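Local coordinates for protein malate dehydrogenase (Pyrococcus horikoshii, PDB 1V9N) that catalyses the NAD(+)-dependent oxidation of (S)-malate to oxaloacetate, as a homodimeric member of the LDH2/MDH2 oxidoreductase family, at residues K177-M185 / I321-E331. Numbering follows the deposited sequence.
Sequences KDKPFLLDM and IHGEKGFLTME. With NDP (NADPH dihydro-nicotinamide-adenine-dinucleotide phosphate), chain B.
L182 N donates to H322 O (3.0 Å, nearly straight at 166°) from above the carbonyl plane, and the packing around this bond is tight. G323 brings its bare CA to 4.1 Å from L182 CB, at backbone angles that suit glycine. F181, its CG anti to the backbone N (chi1 164°), puts CE1 3.8 Å from H322 CB, while I321 meets the ring's edge. L183 CD1 touches H322 CD2 at 3.6 Å. F327 is equally close-set: P180 O meets the ring's edge, 3.3 Å from F327 CE2, and the extended K179 chain crosses a face in an off-centre CH-pi contact, K179 CD 3.7 Å from F327 CG. A type II beta turn, I321-E324, with G323 as N-cap of helix 324-336, thus sits against edge strand 181-185 of the mixed sheet, and both line the dinucleotide site. Adenine N3A lies over one face of the H322 imidazole, G323 N donates to the 2'-ester oxygen O2B, G326 N to phosphate oxygen O1X, and D184 OD2 accepts from O3D of the nicotinamide ribose. H322 NE2 bonds to H243 O of the second subunit; an alanine here would probably leave that carbonyl without its mate and the adenine without its imidazole support. Toward solvent the fit slackens: at the end of the K179 chain, NZ makes a long salt bridge to E331 OE2 (3.9 Å).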
ATOM      1  N   LYS A 177     -22.075  -0.009   6.171  1.00 23.57           N
ATOM      2  CA  LYS A 177     -23.455   0.151   6.613  1.00 26.86           C
ATOM      3  C   LYS A 177     -23.513   1.320   7.597  1.00 26.60           C
ATOM      4  O   LYS A 177     -24.561   1.938   7.777  1.00 28.76           O
ATOM      5  CB  LYS A 177     -23.953  -1.121   7.309  1.00 27.08           C
ATOM      6  CG  LYS A 177     -23.974  -2.372   6.432  1.00 31.28           C
ATOM      7  CD  LYS A 177     -25.112  -2.350   5.421  1.00 33.39           C
ATOM      8  CE  LYS A 177     -26.472  -2.366   6.113  1.00 38.22           C
ATOM      9  NZ  LYS A 177     -26.643  -3.551   7.011  1.00 39.35           N
ATOM     10  N   ASP A 178     -22.381   1.617   8.231  1.00 24.91           N
ATOM     11  CA  ASP A 178     -22.305   2.702   9.202  1.00 24.64           C
ATOM     12  C   ASP A 178     -21.295   3.755   8.747  1.00 23.75           C
ATOM     13  O   ASP A 178     -21.428   4.304   7.659  1.00 23.97           O
ATOM     14  CB  ASP A 178     -21.921   2.134  10.570  1.00 27.30           C
ATOM     15  CG  ASP A 178     -22.789   0.943  10.967  1.00 32.13           C
ATOM     16  OD1 ASP A 178     -24.028   1.099  11.014  1.00 32.16           O
ATOM     17  OD2 ASP A 178     -22.236  -0.150  11.222  1.00 33.12           O
ATOM     18  N   LYS A 179     -20.292   4.045   9.568  1.00 23.67           N
ATOM     19  CA  LYS A 179     -19.290   5.037   9.185  1.00 25.08           C
ATOM     20  C   LYS A 179     -18.254   4.426   8.247  1.00 24.84           C
ATOM     21  O   LYS A 179     -17.911   3.246   8.358  1.00 24.37           O
ATOM     22  CB  LYS A 179     -18.617   5.627  10.425  1.00 26.65           C
ATOM     23  CG  LYS A 179     -19.560   6.510  11.226  1.00 29.48           C
ATOM     24  CD  LYS A 179     -18.913   7.122  12.455  1.00 33.46           C
ATOM     25  CE  LYS A 179     -19.948   7.943  13.232  1.00 34.79           C
ATOM     26  NZ  LYS A 179     -19.441   8.425  14.547  1.00 37.24           N
ATOM     27  N   PRO A 180     -17.741   5.226   7.305  1.00 23.77           N
ATOM     28  CA  PRO A 180     -16.745   4.725   6.357  1.00 22.03           C
ATOM     29  C   PRO A 180     -15.521   4.079   6.993  1.00 20.68           C
ATOM     30  O   PRO A 180     -15.061   4.488   8.066  1.00 20.24           O
ATOM     31  CB  PRO A 180     -16.359   5.975   5.563  1.00 23.41           C
ATOM     32  CG  PRO A 180     -17.599   6.819   5.621  1.00 25.15           C
ATOM     33  CD  PRO A 180     -18.036   6.649   7.056  1.00 24.77           C
ATOM     34  N   PHE A 181     -15.010   3.051   6.326  1.00 18.33           N
ATOM     35  CA  PHE A 181     -13.789   2.404   6.758  1.00 17.19           C
ATOM     36  C   PHE A 181     -12.764   3.455   6.335  1.00 19.59           C
ATOM     37  O   PHE A 181     -12.888   4.029   5.253  1.00 18.80           O
ATOM     38  CB  PHE A 181     -13.559   1.119   5.964  1.00 16.74           C
ATOM     39  CG  PHE A 181     -12.164   0.595   6.058  1.00 16.00           C
ATOM     40  CD1 PHE A 181     -11.793  -0.250   7.100  1.00 17.02           C
ATOM     41  CD2 PHE A 181     -11.205   0.967   5.115  1.00 14.11           C
ATOM     42  CE1 PHE A 181     -10.479  -0.720   7.202  1.00 17.58           C
ATOM     43  CE2 PHE A 181      -9.896   0.510   5.207  1.00 13.14           C
ATOM     44  CZ  PHE A 181      -9.528  -0.337   6.251  1.00 15.53           C
ATOM     45  N   LEU A 182     -11.766   3.722   7.164  1.00 20.07           N
ATOM     46  CA  LEU A 182     -10.778   4.726   6.795  1.00 21.23           C
ATOM     47  C   LEU A 182      -9.372   4.438   7.285  1.00 22.33           C
ATOM     48  O   LEU A 182      -9.066   4.593   8.468  1.00 21.90           O
ATOM     49  CB  LEU A 182     -11.209   6.110   7.296  1.00 21.13           C
ATOM     50  CG  LEU A 182     -10.198   7.257   7.113  1.00 25.20           C
ATOM     51  CD1 LEU A 182      -9.894   7.475   5.626  1.00 22.86           C
ATOM     52  CD2 LEU A 182     -10.761   8.536   7.750  1.00 18.52           C
ATOM     53  N   LEU A 183      -8.529   3.991   6.364  1.00 20.15           N
ATOM     54  CA  LEU A 183      -7.133   3.739   6.668  1.00 19.23           C
ATOM     55  C   LEU A 183      -6.446   5.025   6.224  1.00 19.13           C
ATOM     56  O   LEU A 183      -6.715   5.529   5.133  1.00 16.05           O
ATOM     57  CB  LEU A 183      -6.600   2.560   5.850  1.00 18.65           C
ATOM     58  CG  LEU A 183      -5.082   2.318   5.877  1.00 18.78           C
ATOM     59  CD1 LEU A 183      -4.631   2.028   7.310  1.00 16.25           C
ATOM     60  CD2 LEU A 183      -4.732   1.148   4.966  1.00 16.90           C
ATOM     61  N   ASP A 184      -5.591   5.570   7.078  1.00 18.64           N
ATOM     62  CA  ASP A 184      -4.857   6.788   6.751  1.00 20.46           C
ATOM     63  C   ASP A 184      -3.573   6.694   7.560  1.00 20.12           C
ATOM     64  O   ASP A 184      -3.574   6.941   8.761  1.00 20.84           O
ATOM     65  CB  ASP A 184      -5.663   8.034   7.139  1.00 19.66           C
ATOM     66  CG  ASP A 184      -5.022   9.311   6.632  1.00 20.74           C
ATOM     67  OD1 ASP A 184      -3.985   9.200   5.939  1.00 18.60           O
ATOM     68  OD2 ASP A 184      -5.543  10.412   6.918  1.00 16.89           O
HETATM   69  N   MSE A 185      -2.480   6.345   6.885  1.00 20.76           N
HETATM   70  CA  MSE A 185      -1.201   6.127   7.551  1.00 21.79           C
HETATM   71  C   MSE A 185       0.040   6.600   6.805  1.00 22.97           C
HETATM   72  O   MSE A 185       0.118   6.511   5.579  1.00 22.14           O
HETATM   73  CB  MSE A 185      -1.039   4.626   7.780  1.00 21.24           C
HETATM   74  CG  MSE A 185      -1.266   3.855   6.473  1.00 22.90           C
HETATM   75 SE   MSE A 185      -0.738   2.009   6.401  1.00 29.78          SE
HETATM   76  CE  MSE A 185       1.101   2.253   5.842  1.00 22.77           C
ATOM     77  N   ILE A 321     -11.259  -0.951  14.215  1.00 25.82           N
ATOM     78  CA  ILE A 321     -11.245  -1.021  12.761  1.00 24.29           C
ATOM     79  C   ILE A 321     -10.689   0.344  12.368  1.00 23.42           C
ATOM     80  O   ILE A 321     -10.944   1.342  13.044  1.00 23.59           O
ATOM     81  CB  ILE A 321     -12.662  -1.216  12.157  1.00 25.08           C
ATOM     82  CG1 ILE A 321     -12.550  -1.466  10.651  1.00 24.36           C
ATOM     83  CG2 ILE A 321     -13.519   0.016  12.399  1.00 26.43           C
ATOM     84  CD1 ILE A 321     -11.725  -2.686  10.299  1.00 22.44           C
ATOM     85  N   HIS A 322      -9.916   0.398  11.294  1.00 22.15           N
ATOM     86  CA  HIS A 322      -9.320   1.658  10.879  1.00 18.00           C
ATOM     87  C   HIS A 322     -10.315   2.778  10.642  1.00 18.41           C
ATOM     88  O   HIS A 322     -11.273   2.642   9.880  1.00 19.79           O
ATOM     89  CB  HIS A 322      -8.439   1.415   9.661  1.00 16.33           C
ATOM     90  CG  HIS A 322      -7.394   0.375   9.910  1.00 14.29           C
ATOM     91  ND1 HIS A 322      -7.700  -0.961  10.035  1.00 14.89           N
ATOM     92  CD2 HIS A 322      -6.070   0.483  10.168  1.00 13.91           C
ATOM     93  CE1 HIS A 322      -6.610  -1.632  10.363  1.00 12.57           C
ATOM     94  NE2 HIS A 322      -5.606  -0.778  10.450  1.00 15.53           N
ATOM     95  N   GLY A 323     -10.081   3.889  11.333  1.00 19.19           N
ATOM     96  CA  GLY A 323     -10.948   5.044  11.217  1.00 20.22           C
ATOM     97  C   GLY A 323     -11.879   5.179  12.412  1.00 22.77           C
ATOM     98  O   GLY A 323     -12.392   6.264  12.685  1.00 22.95           O
ATOM     99  N   GLU A 324     -12.087   4.076  13.126  1.00 23.66           N
ATOM    100  CA  GLU A 324     -12.976   4.059  14.282  1.00 25.60           C
ATOM    101  C   GLU A 324     -12.575   5.021  15.402  1.00 25.16           C
ATOM    102  O   GLU A 324     -13.398   5.820  15.846  1.00 25.56           O
ATOM    103  CB  GLU A 324     -13.097   2.632  14.825  1.00 27.74           C
ATOM    104  CG  GLU A 324     -14.040   2.490  16.003  1.00 30.43           C
ATOM    105  CD  GLU A 324     -14.379   1.043  16.300  1.00 31.74           C
ATOM    106  OE1 GLU A 324     -13.503   0.174  16.111  1.00 30.43           O
ATOM    107  OE2 GLU A 324     -15.521   0.778  16.732  1.00 35.69           O
ATOM    108  N   LYS A 325     -11.331   4.940  15.869  1.00 25.21           N
ATOM    109  CA  LYS A 325     -10.864   5.844  16.922  1.00 26.76           C
ATOM    110  C   LYS A 325     -11.107   7.291  16.506  1.00 27.51           C
ATOM    111  O   LYS A 325     -11.633   8.090  17.278  1.00 27.01           O
ATOM    112  CB  LYS A 325      -9.366   5.667  17.180  1.00 26.83           C
ATOM    113  CG  LYS A 325      -8.967   4.403  17.920  1.00 28.37           C
ATOM    114  CD  LYS A 325      -7.453   4.359  18.077  1.00 28.42           C
ATOM    115  CE  LYS A 325      -6.988   3.128  18.819  1.00 30.24           C
ATOM    116  NZ  LYS A 325      -5.496   3.074  18.913  1.00 29.01           N
ATOM    117  N   GLY A 326     -10.713   7.618  15.278  1.00 28.46           N
ATOM    118  CA  GLY A 326     -10.882   8.969  14.770  1.00 28.67           C
ATOM    119  C   GLY A 326     -12.314   9.469  14.772  1.00 30.16           C
ATOM    120  O   GLY A 326     -12.579  10.602  15.182  1.00 28.75           O
ATOM    121  N   PHE A 327     -13.243   8.638  14.307  1.00 30.19           N
ATOM    122  CA  PHE A 327     -14.645   9.027  14.267  1.00 31.72           C
ATOM    123  C   PHE A 327     -15.213   9.224  15.670  1.00 33.41           C
ATOM    124  O   PHE A 327     -16.034  10.116  15.890  1.00 32.51           O
ATOM    125  CB  PHE A 327     -15.468   7.989  13.502  1.00 30.21           C
ATOM    126  CG  PHE A 327     -15.448   8.184  12.008  1.00 30.03           C
ATOM    127  CD1 PHE A 327     -15.863   9.389  11.446  1.00 26.92           C
ATOM    128  CD2 PHE A 327     -15.022   7.163  11.164  1.00 26.53           C
ATOM    129  CE1 PHE A 327     -15.853   9.578  10.064  1.00 28.34           C
ATOM    130  CE2 PHE A 327     -15.008   7.339   9.781  1.00 27.67           C
ATOM    131  CZ  PHE A 327     -15.424   8.547   9.229  1.00 27.73           C
ATOM    132  N   LEU A 328     -14.772   8.391  16.610  1.00 35.60           N
ATOM    133  CA  LEU A 328     -15.220   8.495  17.996  1.00 38.35           C
ATOM    134  C   LEU A 328     -14.634   9.759  18.616  1.00 38.69           C
ATOM    135  O   LEU A 328     -15.326  10.504  19.312  1.00 39.80           O
ATOM    136  CB  LEU A 328     -14.773   7.271  18.799  1.00 38.49           C
ATOM    137  CG  LEU A 328     -15.824   6.178  19.013  1.00 40.25           C
ATOM    138  CD1 LEU A 328     -16.408   5.745  17.685  1.00 40.54           C
ATOM    139  CD2 LEU A 328     -15.183   5.000  19.734  1.00 40.88           C
ATOM    140  N   THR A 329     -13.350   9.990  18.364  1.00 37.71           N
ATOM    141  CA  THR A 329     -12.683  11.177  18.875  1.00 37.92           C
ATOM    142  C   THR A 329     -13.411  12.413  18.353  1.00 38.34           C
ATOM    143  O   THR A 329     -13.647  13.365  19.095  1.00 39.03           O
ATOM    144  CB  THR A 329     -11.223  11.232  18.420  1.00 37.25           C
ATOM    145  OG1 THR A 329     -10.515  10.111  18.962  1.00 37.87           O
ATOM    146  CG2 THR A 329     -10.564  12.523  18.894  1.00 37.81           C
HETATM  147  N   MSE A 330     -13.771  12.386  17.073  1.00 38.27           N
HETATM  148  CA  MSE A 330     -14.486  13.497  16.460  1.00 39.25           C
HETATM  149  C   MSE A 330     -15.817  13.711  17.172  1.00 40.09           C
HETATM  150  O   MSE A 330     -16.116  14.812  17.633  1.00 39.00           O
HETATM  151  CB  MSE A 330     -14.738  13.213  14.975  1.00 39.51           C
HETATM  152  CG  MSE A 330     -15.702  14.186  14.308  1.00 41.45           C
HETATM  153 SE   MSE A 330     -15.937  13.890  12.400  1.00 47.85          SE
HETATM  154  CE  MSE A 330     -17.633  13.159  11.938  1.00 47.40           C
ATOM    155  N   GLU A 331     -16.609  12.646  17.252  1.00 41.10           N
ATOM    156  CA  GLU A 331     -17.916  12.687  17.895  1.00 42.55           C
ATOM    157  C   GLU A 331     -17.829  13.387  19.250  1.00 41.64           C
ATOM    158  O   GLU A 331     -18.655  14.237  19.583  1.00 40.57           O
ATOM    159  CB  GLU A 331     -18.440  11.259  18.072  1.00 44.86           C
ATOM    160  CG  GLU A 331     -19.890  11.159  18.512  1.00 47.98           C
ATOM    161  CD  GLU A 331     -20.326   9.721  18.723  1.00 50.18           C
ATOM    162  OE1 GLU A 331     -19.818   9.079  19.668  1.00 52.18           O
ATOM    163  OE2 GLU A 331     -21.168   9.229  17.941  1.00 50.30           O
TER
HETATM  164  PA  NDP B 401      -1.783   6.478  12.964  1.00 27.15           P
HETATM  165  O1A NDP B 401      -2.365   7.452  13.856  1.00 29.38           O
HETATM  166  O2A NDP B 401      -0.757   5.468  13.402  1.00 28.04           O
HETATM  167  O5B NDP B 401      -3.030   5.688  12.248  1.00 28.10           O
HETATM  168  C5B NDP B 401      -2.802   4.659  11.267  1.00 26.61           C
HETATM  169  C4B NDP B 401      -4.203   4.200  10.818  1.00 25.06           C
HETATM  170  O4B NDP B 401      -4.498   3.067  11.654  1.00 26.29           O
HETATM  171  C3B NDP B 401      -5.357   5.150  10.982  1.00 25.38           C
HETATM  172  O3B NDP B 401      -6.242   4.980   9.834  1.00 21.60           O
HETATM  173  C2B NDP B 401      -6.050   4.777  12.243  1.00 23.71           C
HETATM  174  O2B NDP B 401      -7.438   5.130  12.372  1.00 23.34           O
HETATM  175  C1B NDP B 401      -5.741   3.313  12.309  1.00 25.55           C
HETATM  176  N9A NDP B 401      -5.571   2.762  13.682  1.00 29.54           N
HETATM  177  C8A NDP B 401      -4.958   3.352  14.824  1.00 29.06           C
HETATM  178  N7A NDP B 401      -4.986   2.533  15.850  1.00 30.72           N
HETATM  179  C5A NDP B 401      -5.606   1.394  15.424  1.00 30.65           C
HETATM  180  C6A NDP B 401      -5.943   0.140  16.027  1.00 31.23           C
HETATM  181  N6A NDP B 401      -5.627  -0.097  17.305  1.00 31.29           N
HETATM  182  N1A NDP B 401      -6.591  -0.826  15.288  1.00 30.98           N
HETATM  183  C2A NDP B 401      -6.916  -0.594  13.974  1.00 29.37           C
HETATM  184  N3A NDP B 401      -6.638   0.551  13.316  1.00 28.90           N
HETATM  185  C4A NDP B 401      -5.977   1.515  14.100  1.00 30.06           C
HETATM  186  O3  NDP B 401      -1.194   7.111  11.652  1.00 29.05           O
HETATM  187  PN  NDP B 401      -0.025   8.096  11.227  1.00 28.90           P
HETATM  188  O1N NDP B 401       0.831   7.314  10.341  1.00 27.75           O
HETATM  189  O2N NDP B 401       0.542   8.531  12.548  1.00 31.25           O
HETATM  190  O5D NDP B 401      -0.847   9.240  10.487  1.00 27.80           O
HETATM  191  C5D NDP B 401      -0.595  10.657  10.704  1.00 29.72           C
HETATM  192  C4D NDP B 401      -1.565  11.533   9.821  1.00 28.48           C
HETATM  193  O4D NDP B 401      -0.749  12.456   9.122  1.00 29.86           O
HETATM  194  C3D NDP B 401      -2.380  10.797   8.729  1.00 27.84           C
HETATM  195  O3D NDP B 401      -3.709  11.335   8.731  1.00 27.28           O
HETATM  196  C2D NDP B 401      -1.625  11.031   7.432  1.00 27.69           C
HETATM  197  O2D NDP B 401      -2.487  10.995   6.314  1.00 24.57           O
HETATM  198  C1D NDP B 401      -0.973  12.410   7.712  1.00 27.73           C
HETATM  199  N1N NDP B 401       0.324  12.624   7.015  1.00 25.33           N
HETATM  200  C2N NDP B 401       0.350  13.651   6.030  1.00 24.99           C
HETATM  201  C3N NDP B 401       1.618  13.874   5.351  1.00 25.12           C
HETATM  202  C7N NDP B 401       1.714  14.925   4.332  1.00 24.05           C
HETATM  203  O7N NDP B 401       2.756  15.179   3.717  1.00 24.91           O
HETATM  204  N7N NDP B 401       0.625  15.678   4.017  1.00 24.05           N
HETATM  205  C4N NDP B 401       2.736  13.064   5.716  1.00 27.27           C
HETATM  206  C5N NDP B 401       2.685  12.063   6.677  1.00 26.71           C
HETATM  207  C6N NDP B 401       1.478  11.840   7.336  1.00 26.04           C
HETATM  208  P2B NDP B 401      -8.004   6.342  13.163  1.00 26.07           P
HETATM  209  O1X NDP B 401      -9.180   5.756  13.826  1.00 25.43           O
HETATM  210  O2X NDP B 401      -8.394   7.431  12.215  1.00 24.13           O
HETATM  211  O3X NDP B 401      -6.965   6.835  14.165  1.00 24.43           O
HETATM  212  O   HOH W   1     -18.417  10.485  13.774  1.00 43.70           O
HETATM  213  O   HOH W   2     -14.082   3.578  10.481  1.00 17.13           O